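Local coordinates for esterase YbfF (PDB 3BF7), which probably hydrolyses ester or thioester bonds, as an esterase of the alpha/beta hydrolase fold with a helical cap, at residues 189-194 against 218-223; 111-116 against 204-209; 27-32 against 47-52; 1-6 against 72-77; 14-19 against 41-46. The protein carries 1 engineered substitution. All blocks are in the same frame, centred on the assembly; numbering follows the deposited sequence.

Interaction 1. Residues 189-194 against 218-223; sequences EKIPAW and LAQFPQ
Q220, the last residue of helix 214-220, is gripped by the loop 189-194 of this alpha/beta hydrolase. The loop runs toward strand 198-201 of the central sheet. The Q220 side chain starts at CB, 3.9 Å from I191 CG1. Its CG sits against the carbonyl oxygen I191 O. With CG opposite the carbonyl carbon of Q220 (chi1 -63°), the chain runs out extended and crosses the I191 side chain at about a right angle. At the tip, OE1 accepts a hydrogen bond from I191 N at 3.0 Å, with an angle of 165° at the hydrogen. OE1 also accepts from the indole NE1 of W188. The other branch, NE2, donates to D216 O and P116 O, so both ends of the amide are used and its rotation is fixed. The backbone of Q220 is used too. Its O accepts from W194 N at 2.9 Å, and A193 CA adds a CA-H...O contact to the same oxygen. F221 touches both I191 and W194. I191 CD1 meets F221 CZ at 3.8 Å, and W194 CE3 meets the F221 ring at its edge. W194 and F221 both rest on L109 of strand 106-112. One water links I191 O to A219 O. A second accepts from Q223 N and donates to W194 O at 2.8 Å.

Interaction 2. Residues 111-116 against 204-209; sequences AIDIAP and GNSPYV
The Y208 ring and the D113 carboxylate meet with their planes 50° apart. D113 OD1 approaches the ring obliquely, 3.5 Å from Y208 CD2, while I114 CD1 lies at the ring edge. H234 stacks on the Y208 ring, R123 makes a cation-pi contact with it and Y119 meets it edge-to-face. This is probably the acid loop of an alpha/beta hydrolase: D113 follows strand 106-112 and has the geometry expected of the acid in a Ser-His-Asp triad with S89 and H234. S206 OG donates to D113 OD1 at 2.6 Å, using the syn lone pair of OD1. The same oxygen accepts from H234 ND1, and D113 OD2 accepts from G203 N, so both oxygens are held. The torsion of S206 (chi1 171°) sets OG opposite its backbone N and carries it to the acid. An alanine in place of D113 would probably leave H234 ND1 and S206 OG without their shared acceptor. Beyond the acid, V209 CG2 packs 3.4 Å from I114 N, and A115 CB lies 3.5 Å from Y208 O.

Interaction 3. Residues 27-32 against 47-52; sequences GSLDNL and QVDVRN. Engineered in segment 47-52: V50 (natural residue Met).
L29 sits closely against D49 and the end of strand 45-48, while Q47 lies on the watery side of the same contact. On the tight side, D49 OD1 accepts a hydrogen bond from L29 N at 2.7 Å. The donor meets the oxygen nearly along its C-O axis. L29 CB rests 3.4 Å from V48 O. L29 CG stands between its own N and carbonyl carbon (chi1 66°), which brings CD2 alongside D49 OD2, 3.7 Å away. That second carboxylate oxygen accepts from L55 N. On the looser side, Q47 extends and its NE2 donates to L29 O at 2.8 Å, with the acceptor near the amide plane. The same NE2 also donates to a water, which in turn donates to D30 OD1 at 3.2 Å. An alanine in place of D49 would probably leave L29 N and L55 N without their acceptors and let the turn at 28-31 shift. That type I turn, closed by N31 N to S28 O, precedes helix 33-39. A carboxylate thus takes the N-H of L29 and an amide N-H binds its carbonyl oxygen, so polar side chains fix the loop to the strand end.

Interaction 4. Residues 1-6 against 72-77; sequences MKLNIR and VDTLDA
The amino group of M1 is held by two carboxylates of helix 64-78. D73 OD2 takes it at 2.8 Å in a salt bridge that uses the anti lone pair, and D70 OD2 accepts a second hydrogen bond. In this alpha/beta hydrolase the contact lays the chain start, which leads into edge strand 5-8, along helix 64-78. The other oxygen of the acid, D73 OD1, accepts from Q69 NE2, so the carboxylate is held at both ends. Two acids around one amino group would probably stabilise its positive charge. T74 OG1 accepts from L3 N at 3.1 Å, with an angle of 148° at the hydrogen. The hydroxyl is also hydrogen-bonded to D70 O, one turn back in the helix. T74 has OG1 anti to its carbonyl carbon (chi1 -62°), which sets the oxygen toward L3. The side chains of L3 and T74 cross at about a right angle, with L3 CG 3.5 Å from the hydroxyl oxygen. The K2 chain, bent at chi3, runs close by A77 CB. Further along the chain, the side chains of I5 and T74 run past each other in opposite directions, and I5 CG2 touches T74 CG2 at 3.7 Å.

Interaction 5. Residues 14-19 against 41-46; sequences HNNSPI and NDHNII
H14 N donates to a water that in turn donates to D42 O. N16 comes next. Its ND2 donates to D42 O at 3.0 Å, nearly straight at 172°, and also to a water bound to D42 OD2. The D42 carboxylate also forms a salt bridge with R249 through OD1. The N16 amide lies over one face of the H43 ring, the two planes 24° apart. S17 O sits at the edge of that ring. P18 packs CB against I46 CD1 at 4.0 Å. I19 closes the segment. Its CD1 covers the opposite face of H43 in a CH-pi contact, 3.6 Å from the ring centroid, so the imidazole is sandwiched between I19 and N16. H43 ND1 donates to L39 O and weakly to D42 OD1, which would hold the ring's rotation. I19 N donates to N44 O at 2.9 Å, and I19 O accepts from I46 N at 2.9 Å. These bonds flank the I19-I45 bridge and pair strands 19-22 and 45-48 in parallel, as in the central sheet of the alpha/beta hydrolase fold.

In the fold
Interactions 2 to 5 all reach one mixed sheet. Interaction 1 packs on strand 106-112 of that sheet and also touches interaction 2. The two meet at Q220 NE2 and P116 O, 2.9 Å apart, although their centres lie 16 Å apart. Interaction 2 holds the probable catalytic acid of the active site. Nearest atoms of interactions 2 and 3 are about 5 Å apart, with no touch. Interactions 3 and 4 meet where neighbouring strands 45-48 and 5-8 pair: Q47 O with R6 N at 2.9 Å, and D49 N with N4 O at 3.0 Å. Interaction 5 uses the same strand 45-48 as interaction 3. It touches interaction 4 through I5 CB and I46 CG2. Interactions 2 and 4 lie on opposite sides of the chain's centre, their own centres 26 Å apart.

Interaction 1. Residues 189-194 against 218-223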
# COMPACT_ATOMS: atom_id res chain seq x y z
N GLU A 189 1.43 15.71 0.66
CA GLU A 189 1.30 16.94 -0.11
C GLU A 189 -0.20 17.07 -0.37
O GLU A 189 -0.78 16.25 -1.08
CB GLU A 189 2.04 16.84 -1.44
CG GLU A 189 2.07 18.13 -2.24
CD GLU A 189 2.85 19.22 -1.53
OE1 GLU A 189 4.00 18.96 -1.12
OE2 GLU A 189 2.31 20.34 -1.38
N LYS A 190 -0.84 18.07 0.23
CA LYS A 190 -2.28 18.23 0.04
C LYS A 190 -2.66 18.28 -1.43
O LYS A 190 -1.97 18.88 -2.25
CB LYS A 190 -2.78 19.49 0.76
CG LYS A 190 -2.85 19.35 2.27
CD LYS A 190 -3.48 20.58 2.90
CE LYS A 190 -3.70 20.40 4.39
NZ LYS A 190 -2.43 20.17 5.13
N ILE A 191 -3.78 17.64 -1.76
CA ILE A 191 -4.26 17.58 -3.13
C ILE A 191 -5.63 18.22 -3.29
O ILE A 191 -6.34 18.43 -2.30
CB ILE A 191 -4.36 16.12 -3.62
CG1 ILE A 191 -5.39 15.35 -2.78
CG2 ILE A 191 -3.00 15.44 -3.54
CD1 ILE A 191 -5.65 13.93 -3.27
N PRO A 192 -6.01 18.55 -4.53
CA PRO A 192 -7.32 19.16 -4.77
C PRO A 192 -8.38 18.09 -4.52
O PRO A 192 -8.10 16.89 -4.54
CB PRO A 192 -7.26 19.55 -6.25
CG PRO A 192 -5.79 19.76 -6.49
CD PRO A 192 -5.18 18.61 -5.74
N ALA A 193 -9.61 18.53 -4.29
CA ALA A 193 -10.70 17.59 -4.03
C ALA A 193 -10.95 16.69 -5.23
O ALA A 193 -10.89 17.13 -6.38
CB ALA A 193 -11.97 18.36 -3.69
N TRP A 194 -11.21 15.42 -4.95
CA TRP A 194 -11.53 14.44 -5.98
C TRP A 194 -13.03 14.19 -5.76
O TRP A 194 -13.42 13.52 -4.80
CB TRP A 194 -10.73 13.15 -5.78
CG TRP A 194 -10.82 12.19 -6.94
CD1 TRP A 194 -10.47 12.42 -8.24
CD2 TRP A 194 -11.25 10.82 -6.88
NE1 TRP A 194 -10.65 11.28 -8.99
CE2 TRP A 194 -11.12 10.29 -8.18
CE3 TRP A 194 -11.72 10.00 -5.85
CZ2 TRP A 194 -11.45 8.96 -8.48
CZ3 TRP A 194 -12.05 8.68 -6.14
CH2 TRP A 194 -11.91 8.17 -7.45
N LEU A 218 -11.81 14.70 4.31
CA LEU A 218 -12.97 15.15 3.54
C LEU A 218 -12.68 16.32 2.62
O LEU A 218 -13.33 16.48 1.59
CB LEU A 218 -14.12 15.51 4.50
CG LEU A 218 -14.67 14.34 5.30
CD1 LEU A 218 -15.70 14.85 6.30
CD2 LEU A 218 -15.29 13.31 4.37
N ALA A 219 -11.70 17.15 2.97
CA ALA A 219 -11.36 18.28 2.13
C ALA A 219 -10.77 17.80 0.80
O ALA A 219 -10.89 18.47 -0.22
CB ALA A 219 -10.36 19.19 2.84
N GLN A 220 -10.14 16.63 0.83
CA GLN A 220 -9.52 16.07 -0.36
C GLN A 220 -10.38 14.99 -1.02
O GLN A 220 -10.30 14.80 -2.23
CB GLN A 220 -8.13 15.53 0.00
CG GLN A 220 -7.22 16.66 0.48
CD GLN A 220 -5.96 16.16 1.16
OE1 GLN A 220 -4.89 16.09 0.56
NE2 GLN A 220 -6.09 15.80 2.43
N PHE A 221 -11.19 14.32 -0.22
CA PHE A 221 -12.10 13.28 -0.71
C PHE A 221 -13.48 13.57 -0.13
O PHE A 221 -13.94 12.91 0.80
CB PHE A 221 -11.58 11.90 -0.30
CG PHE A 221 -10.34 11.51 -1.03
CD1 PHE A 221 -10.42 10.99 -2.31
CD2 PHE A 221 -9.09 11.80 -0.50
CE1 PHE A 221 -9.27 10.77 -3.07
CE2 PHE A 221 -7.93 11.58 -1.25
CZ PHE A 221 -8.03 11.07 -2.53
N PRO A 222 -14.15 14.59 -0.68
CA PRO A 222 -15.48 14.97 -0.21
C PRO A 222 -16.49 13.84 -0.13
O PRO A 222 -17.32 13.81 0.78
CB PRO A 222 -15.89 16.09 -1.18
CG PRO A 222 -15.08 15.81 -2.41
CD PRO A 222 -13.75 15.39 -1.85
N GLN A 223 -16.42 12.91 -1.08
CA GLN A 223 -17.34 11.78 -1.12
C GLN A 223 -16.74 10.50 -0.53
O GLN A 223 -17.08 9.39 -0.94
CB GLN A 223 -17.83 11.54 -2.55
CG GLN A 223 -18.64 12.70 -3.11
CD GLN A 223 -19.06 12.49 -4.55
OE1 GLN A 223 -18.88 13.36 -5.39
NE2 GLN A 223 -19.63 11.32 -4.83
O HOH W 1 -8.38 19.82 -0.99
O HOH W 2 -14.19 11.88 -2.65

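Interaction 2. Residues 111-116 against 204-209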
# COMPACT_ATOMS: atom_id res chain seq x y z
N ALA A 111 -8.63 3.02 -0.20
CA ALA A 111 -7.46 3.34 0.61
C ALA A 111 -7.61 2.58 1.92
O ALA A 111 -8.53 2.85 2.69
CB ALA A 111 -7.38 4.84 0.86
N ILE A 112 -6.69 1.65 2.17
CA ILE A 112 -6.74 0.82 3.37
C ILE A 112 -5.86 1.39 4.49
O ILE A 112 -4.66 1.60 4.31
CB ILE A 112 -6.31 -0.63 3.04
CG1 ILE A 112 -7.16 -1.18 1.88
CG2 ILE A 112 -6.48 -1.52 4.27
CD1 ILE A 112 -6.76 -2.56 1.41
N ASP A 113 -6.51 1.61 5.63
CA ASP A 113 -5.94 2.18 6.85
C ASP A 113 -4.91 3.27 6.62
O ASP A 113 -3.74 3.16 7.00
CB ASP A 113 -5.36 1.11 7.76
CG ASP A 113 -5.35 1.55 9.22
OD1 ASP A 113 -4.29 1.48 9.87
OD2 ASP A 113 -6.42 1.98 9.70
N ILE A 114 -5.39 4.36 6.03
CA ILE A 114 -4.54 5.50 5.72
C ILE A 114 -5.40 6.74 5.47
O ILE A 114 -6.53 6.65 4.99
CB ILE A 114 -3.68 5.19 4.46
CG1 ILE A 114 -2.62 6.28 4.25
CG2 ILE A 114 -4.57 5.05 3.24
CD1 ILE A 114 -1.57 6.32 5.33
N ALA A 115 -4.85 7.90 5.81
CA ALA A 115 -5.52 9.17 5.59
C ALA A 115 -4.55 10.07 4.83
O ALA A 115 -3.33 9.93 4.96
CB ALA A 115 -5.90 9.81 6.92
N PRO A 116 -5.07 11.00 4.02
CA PRO A 116 -4.23 11.92 3.25
C PRO A 116 -3.75 13.05 4.14
O PRO A 116 -4.21 14.19 4.04
CB PRO A 116 -5.16 12.38 2.13
CG PRO A 116 -6.49 12.42 2.81
CD PRO A 116 -6.49 11.14 3.63
N GLY A 204 -10.16 -0.80 13.14
CA GLY A 204 -10.72 -0.29 14.38
C GLY A 204 -9.72 -0.10 15.50
O GLY A 204 -9.93 0.72 16.40
N ASN A 205 -8.63 -0.86 15.46
CA ASN A 205 -7.60 -0.76 16.49
C ASN A 205 -6.36 -0.06 15.95
O ASN A 205 -5.24 -0.36 16.36
CB ASN A 205 -7.21 -2.15 17.01
CG ASN A 205 -8.38 -2.89 17.63
OD1 ASN A 205 -9.20 -2.30 18.33
ND2 ASN A 205 -8.45 -4.19 17.37
N SER A 206 -6.56 0.89 15.04
CA SER A 206 -5.46 1.65 14.45
C SER A 206 -5.78 3.14 14.47
O SER A 206 -6.92 3.54 14.28
CB SER A 206 -5.22 1.21 13.01
OG SER A 206 -4.29 2.08 12.39
N PRO A 207 -4.75 3.98 14.67
CA PRO A 207 -4.92 5.43 14.70
C PRO A 207 -4.73 6.14 13.36
O PRO A 207 -4.84 7.36 13.28
CB PRO A 207 -3.86 5.87 15.70
CG PRO A 207 -2.72 4.98 15.30
CD PRO A 207 -3.39 3.62 15.12
N TYR A 208 -4.45 5.38 12.30
CA TYR A 208 -4.21 5.98 10.99
C TYR A 208 -5.36 6.80 10.40
O TYR A 208 -5.12 7.76 9.67
CB TYR A 208 -3.78 4.91 9.99
CG TYR A 208 -2.32 4.53 10.06
CD1 TYR A 208 -1.41 4.96 9.09
CD2 TYR A 208 -1.83 3.71 11.09
CE1 TYR A 208 -0.06 4.59 9.14
CE2 TYR A 208 -0.49 3.34 11.15
CZ TYR A 208 0.39 3.78 10.17
OH TYR A 208 1.71 3.39 10.21
N VAL A 209 -6.61 6.44 10.71
CA VAL A 209 -7.74 7.18 10.16
C VAL A 209 -8.70 7.68 11.24
O VAL A 209 -9.92 7.69 11.06
CB VAL A 209 -8.55 6.33 9.14
CG1 VAL A 209 -9.39 7.24 8.25
CG2 VAL A 209 -7.61 5.49 8.30
O HOH W 3 -7.40 3.85 11.52

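Interaction 3. Residues 27-32 against 47-52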
# COMPACT_ATOMS: atom_id res chain seq x y z
N GLY A 27 6.70 -3.20 2.29
CA GLY A 27 5.98 -4.32 1.69
C GLY A 27 6.48 -4.66 0.30
O GLY A 27 7.53 -4.18 -0.14
N SER A 28 5.72 -5.51 -0.38
CA SER A 28 6.04 -5.97 -1.73
C SER A 28 4.72 -6.37 -2.39
O SER A 28 3.69 -6.44 -1.72
CB SER A 28 6.99 -7.16 -1.68
OG SER A 28 6.37 -8.26 -1.04
N LEU A 29 4.77 -6.67 -3.68
CA LEU A 29 3.55 -7.01 -4.41
C LEU A 29 2.76 -8.20 -3.89
O LEU A 29 1.59 -8.34 -4.20
CB LEU A 29 3.86 -7.18 -5.91
CG LEU A 29 4.75 -8.32 -6.40
CD1 LEU A 29 3.98 -9.63 -6.38
CD2 LEU A 29 5.21 -8.01 -7.81
N ASP A 30 3.39 -9.05 -3.09
CA ASP A 30 2.68 -10.18 -2.53
C ASP A 30 1.78 -9.79 -1.36
O ASP A 30 0.84 -10.52 -1.03
CB ASP A 30 3.68 -11.25 -2.05
CG ASP A 30 4.07 -12.22 -3.15
OD1 ASP A 30 3.72 -11.97 -4.32
OD2 ASP A 30 4.72 -13.24 -2.83
N ASN A 31 2.02 -8.63 -0.75
CA ASN A 31 1.23 -8.25 0.42
C ASN A 31 -0.28 -8.12 0.27
O ASN A 31 -1.01 -8.40 1.22
CB ASN A 31 1.79 -6.99 1.08
CG ASN A 31 1.33 -6.85 2.52
OD1 ASN A 31 1.62 -7.70 3.36
ND2 ASN A 31 0.60 -5.79 2.81
N LEU A 32 -0.76 -7.68 -0.89
CA LEU A 32 -2.20 -7.58 -1.08
C LEU A 32 -2.70 -8.76 -1.91
O LEU A 32 -3.79 -8.73 -2.47
CB LEU A 32 -2.58 -6.26 -1.76
CG LEU A 32 -2.62 -5.02 -0.85
CD1 LEU A 32 -1.26 -4.78 -0.22
CD2 LEU A 32 -3.05 -3.81 -1.66
N GLN A 47 -0.57 -6.45 -9.62
CA GLN A 47 0.05 -6.24 -8.31
C GLN A 47 1.41 -5.61 -8.57
O GLN A 47 2.23 -6.18 -9.29
CB GLN A 47 0.22 -7.58 -7.59
CG GLN A 47 -1.09 -8.21 -7.15
CD GLN A 47 -0.95 -9.67 -6.75
OE1 GLN A 47 -1.45 -10.56 -7.45
NE2 GLN A 47 -0.28 -9.92 -5.64
N VAL A 48 1.65 -4.43 -8.00
CA VAL A 48 2.92 -3.75 -8.24
C VAL A 48 3.85 -3.71 -7.04
O VAL A 48 3.42 -3.80 -5.89
CB VAL A 48 2.69 -2.27 -8.66
CG1 VAL A 48 1.63 -2.18 -9.73
CG2 VAL A 48 2.30 -1.41 -7.45
N ASP A 49 5.14 -3.58 -7.34
CA ASP A 49 6.14 -3.37 -6.31
C ASP A 49 6.36 -1.86 -6.42
O ASP A 49 6.65 -1.34 -7.50
CB ASP A 49 7.47 -4.06 -6.63
CG ASP A 49 7.57 -5.47 -6.08
OD1 ASP A 49 6.94 -5.77 -5.04
OD2 ASP A 49 8.30 -6.28 -6.69
N VAL A 50 6.17 -1.14 -5.32
CA VAL A 50 6.40 0.29 -5.32
C VAL A 50 7.90 0.52 -5.52
O VAL A 50 8.71 -0.36 -5.21
CB VAL A 50 5.94 0.91 -3.97
CG1 VAL A 50 6.34 2.38 -3.88
CG2 VAL A 50 4.43 0.75 -3.83
N ARG A 51 8.29 1.68 -6.05
CA ARG A 51 9.71 1.95 -6.23
C ARG A 51 10.42 1.73 -4.90
O ARG A 51 9.85 1.96 -3.83
CB ARG A 51 9.94 3.39 -6.72
CG ARG A 51 9.44 4.48 -5.79
CD ARG A 51 10.02 5.84 -6.17
NE ARG A 51 9.71 6.20 -7.55
CZ ARG A 51 10.34 7.15 -8.24
NH1 ARG A 51 11.33 7.84 -7.69
NH2 ARG A 51 9.99 7.39 -9.50
N ASN A 52 11.66 1.25 -4.98
CA ASN A 52 12.47 0.99 -3.80
C ASN A 52 11.99 -0.17 -2.94
O ASN A 52 12.44 -0.34 -1.80
CB ASN A 52 12.61 2.26 -2.96
CG ASN A 52 13.40 3.34 -3.68
OD1 ASN A 52 12.97 4.49 -3.78
ND2 ASN A 52 14.57 2.97 -4.19
O HOH W 4 0.63 -12.45 -4.71

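Interaction 4. Residues 1-6 against 72-77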
# COMPACT_ATOMS: atom_id res chain seq x y z
N MET A 1 8.53 6.07 -13.27
CA MET A 1 9.10 4.96 -14.08
C MET A 1 8.21 3.72 -14.00
O MET A 1 7.32 3.64 -13.15
CB MET A 1 10.51 4.61 -13.58
CG MET A 1 10.56 3.49 -12.55
SD MET A 1 9.97 3.94 -10.92
CE MET A 1 11.10 2.97 -9.91
N LYS A 2 8.46 2.78 -14.89
CA LYS A 2 7.70 1.53 -14.94
C LYS A 2 8.08 0.69 -13.72
O LYS A 2 9.25 0.62 -13.35
CB LYS A 2 8.03 0.78 -16.23
CG LYS A 2 7.71 1.58 -17.49
CD LYS A 2 8.26 0.91 -18.74
CE LYS A 2 7.67 -0.47 -18.95
NZ LYS A 2 8.11 -1.07 -20.24
N LEU A 3 7.08 0.06 -13.11
CA LEU A 3 7.30 -0.75 -11.93
C LEU A 3 7.27 -2.24 -12.24
O LEU A 3 6.77 -2.66 -13.28
CB LEU A 3 6.21 -0.46 -10.90
CG LEU A 3 6.08 0.98 -10.42
CD1 LEU A 3 4.86 1.10 -9.51
CD2 LEU A 3 7.35 1.40 -9.69
N ASN A 4 7.83 -3.03 -11.33
CA ASN A 4 7.80 -4.47 -11.46
C ASN A 4 6.36 -4.83 -11.10
O ASN A 4 5.80 -4.31 -10.13
CB ASN A 4 8.75 -5.13 -10.47
CG ASN A 4 8.62 -6.64 -10.46
OD1 ASN A 4 8.50 -7.26 -9.40
ND2 ASN A 4 8.64 -7.24 -11.64
N ILE A 5 5.75 -5.70 -11.89
CA ILE A 5 4.37 -6.10 -11.63
C ILE A 5 4.14 -7.57 -11.88
O ILE A 5 4.93 -8.24 -12.55
CB ILE A 5 3.35 -5.32 -12.51
CG1 ILE A 5 3.39 -5.82 -13.95
CG2 ILE A 5 3.64 -3.83 -12.45
CD1 ILE A 5 4.70 -5.59 -14.67
N ARG A 6 3.04 -8.06 -11.32
CA ARG A 6 2.59 -9.43 -11.49
C ARG A 6 1.15 -9.23 -11.96
O ARG A 6 0.32 -8.70 -11.21
CB ARG A 6 2.60 -10.17 -10.15
CG ARG A 6 2.22 -11.64 -10.25
CD ARG A 6 3.29 -12.43 -10.99
NE ARG A 6 4.59 -12.33 -10.33
CZ ARG A 6 4.82 -12.68 -9.07
NH1 ARG A 6 3.84 -13.16 -8.32
NH2 ARG A 6 6.04 -12.54 -8.56
N VAL A 72 1.15 5.77 -13.37
CA VAL A 72 0.76 6.16 -14.73
C VAL A 72 1.68 5.48 -15.75
O VAL A 72 1.21 4.93 -16.74
CB VAL A 72 0.86 7.69 -14.93
CG1 VAL A 72 0.58 8.05 -16.39
CG2 VAL A 72 -0.14 8.40 -14.02
N ASP A 73 2.98 5.51 -15.49
CA ASP A 73 3.94 4.89 -16.40
C ASP A 73 3.70 3.39 -16.52
O ASP A 73 3.89 2.81 -17.59
CB ASP A 73 5.38 5.11 -15.92
CG ASP A 73 5.80 6.57 -15.98
OD1 ASP A 73 5.23 7.32 -16.80
OD2 ASP A 73 6.71 6.95 -15.22
N THR A 74 3.28 2.78 -15.43
CA THR A 74 3.01 1.35 -15.41
C THR A 74 1.75 1.05 -16.22
O THR A 74 1.71 0.07 -16.97
CB THR A 74 2.89 0.85 -13.96
OG1 THR A 74 4.14 1.06 -13.29
CG2 THR A 74 2.54 -0.64 -13.92
N LEU A 75 0.72 1.88 -16.08
CA LEU A 75 -0.51 1.69 -16.84
C LEU A 75 -0.20 1.85 -18.33
O LEU A 75 -0.70 1.09 -19.16
CB LEU A 75 -1.58 2.71 -16.45
CG LEU A 75 -2.27 2.61 -15.08
CD1 LEU A 75 -3.34 3.70 -15.00
CD2 LEU A 75 -2.90 1.24 -14.90
N ASP A 76 0.61 2.85 -18.66
CA ASP A 76 0.97 3.08 -20.06
C ASP A 76 1.72 1.88 -20.63
O ASP A 76 1.49 1.48 -21.77
CB ASP A 76 1.86 4.33 -20.20
CG ASP A 76 1.09 5.63 -20.00
OD1 ASP A 76 -0.16 5.61 -20.06
OD2 ASP A 76 1.73 6.68 -19.80
N ALA A 77 2.60 1.30 -19.82
CA ALA A 77 3.38 0.14 -20.24
C ALA A 77 2.49 -1.06 -20.55
O ALA A 77 2.81 -1.86 -21.42
CB ALA A 77 4.39 -0.22 -19.15

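Interaction 5. Residues 14-19 against 41-46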
# COMPACT_ATOMS: atom_id res chain seq x y z
N HIS A 14 -16.33 -9.91 -17.06
CA HIS A 14 -17.49 -9.21 -16.50
C HIS A 14 -17.52 -7.73 -16.86
O HIS A 14 -18.28 -6.96 -16.28
CB HIS A 14 -17.50 -9.37 -14.98
CG HIS A 14 -17.72 -10.78 -14.53
ND1 HIS A 14 -18.98 -11.35 -14.45
CD2 HIS A 14 -16.85 -11.75 -14.15
CE1 HIS A 14 -18.87 -12.60 -14.05
NE2 HIS A 14 -17.59 -12.87 -13.86
N ASN A 15 -16.67 -7.34 -17.81
CA ASN A 15 -16.60 -5.96 -18.26
C ASN A 15 -16.29 -4.98 -17.12
O ASN A 15 -16.83 -3.88 -17.07
CB ASN A 15 -17.93 -5.56 -18.93
CG ASN A 15 -17.78 -4.37 -19.85
OD1 ASN A 15 -17.37 -3.29 -19.43
ND2 ASN A 15 -18.12 -4.56 -21.12
N ASN A 16 -15.41 -5.39 -16.21
CA ASN A 16 -15.02 -4.54 -15.10
C ASN A 16 -13.65 -3.93 -15.38
O ASN A 16 -12.84 -4.51 -16.11
CB ASN A 16 -14.92 -5.33 -13.79
CG ASN A 16 -16.25 -5.87 -13.32
OD1 ASN A 16 -17.26 -5.16 -13.32
ND2 ASN A 16 -16.26 -7.12 -12.89
N SER A 17 -13.39 -2.76 -14.80
CA SER A 17 -12.11 -2.11 -14.98
C SER A 17 -11.08 -2.98 -14.26
O SER A 17 -11.40 -3.64 -13.28
CB SER A 17 -12.10 -0.72 -14.34
OG SER A 17 -13.08 0.13 -14.93
N PRO A 18 -9.84 -3.00 -14.76
CA PRO A 18 -8.82 -3.81 -14.09
C PRO A 18 -8.53 -3.19 -12.73
O PRO A 18 -8.82 -2.01 -12.51
CB PRO A 18 -7.63 -3.71 -15.04
CG PRO A 18 -7.80 -2.35 -15.65
CD PRO A 18 -9.28 -2.31 -15.93
N ILE A 19 -7.97 -3.98 -11.82
CA ILE A 19 -7.64 -3.50 -10.48
C ILE A 19 -6.14 -3.56 -10.23
O ILE A 19 -5.51 -4.60 -10.41
CB ILE A 19 -8.36 -4.32 -9.39
CG1 ILE A 19 -9.88 -4.11 -9.49
CG2 ILE A 19 -7.85 -3.93 -8.00
CD1 ILE A 19 -10.69 -4.93 -8.50
N ASN A 41 -11.28 -13.24 -9.73
CA ASN A 41 -12.40 -14.05 -10.20
C ASN A 41 -13.17 -13.30 -11.27
O ASN A 41 -13.71 -13.90 -12.21
CB ASN A 41 -13.34 -14.40 -9.04
CG ASN A 41 -12.79 -15.51 -8.16
OD1 ASN A 41 -12.60 -16.64 -8.61
ND2 ASN A 41 -12.54 -15.19 -6.90
N ASP A 42 -13.21 -11.97 -11.15
CA ASP A 42 -13.94 -11.15 -12.10
C ASP A 42 -13.26 -9.85 -12.54
O ASP A 42 -13.91 -8.94 -13.04
CB ASP A 42 -15.34 -10.84 -11.54
CG ASP A 42 -15.29 -10.27 -10.13
OD1 ASP A 42 -14.23 -10.35 -9.48
OD2 ASP A 42 -16.33 -9.76 -9.67
N HIS A 43 -11.94 -9.76 -12.34
CA HIS A 43 -11.18 -8.58 -12.75
C HIS A 43 -9.78 -8.97 -13.17
O HIS A 43 -9.22 -9.94 -12.66
CB HIS A 43 -10.98 -7.58 -11.60
CG HIS A 43 -12.23 -7.07 -10.98
ND1 HIS A 43 -12.93 -7.79 -10.04
CD2 HIS A 43 -12.89 -5.90 -11.12
CE1 HIS A 43 -13.97 -7.08 -9.62
NE2 HIS A 43 -13.96 -5.92 -10.26
N ASN A 44 -9.20 -8.20 -14.09
CA ASN A 44 -7.81 -8.42 -14.44
C ASN A 44 -7.13 -7.76 -13.24
O ASN A 44 -7.60 -6.72 -12.77
CB ASN A 44 -7.41 -7.69 -15.72
CG ASN A 44 -7.92 -8.38 -16.97
OD1 ASN A 44 -8.24 -9.57 -16.94
ND2 ASN A 44 -7.97 -7.65 -18.07
N ILE A 45 -6.06 -8.36 -12.75
CA ILE A 45 -5.35 -7.82 -11.59
C ILE A 45 -3.91 -7.47 -11.91
O ILE A 45 -3.25 -8.17 -12.67
CB ILE A 45 -5.34 -8.84 -10.43
CG1 ILE A 45 -6.77 -9.23 -10.04
CG2 ILE A 45 -4.58 -8.27 -9.24
CD1 ILE A 45 -7.61 -8.08 -9.54
N ILE A 46 -3.44 -6.38 -11.31
CA ILE A 46 -2.06 -5.95 -11.47
C ILE A 46 -1.52 -5.65 -10.07
O ILE A 46 -1.99 -4.72 -9.41
CB ILE A 46 -1.91 -4.67 -12.34
CG1 ILE A 46 -2.47 -4.91 -13.74
CG2 ILE A 46 -0.44 -4.27 -12.42
CD1 ILE A 46 -3.97 -4.79 -13.84
O HOH W 5 -14.32 -8.35 -15.87
O HOH W 6 -10.56 -6.23 -15.81
O HOH W 7 -17.97 -8.17 -10.95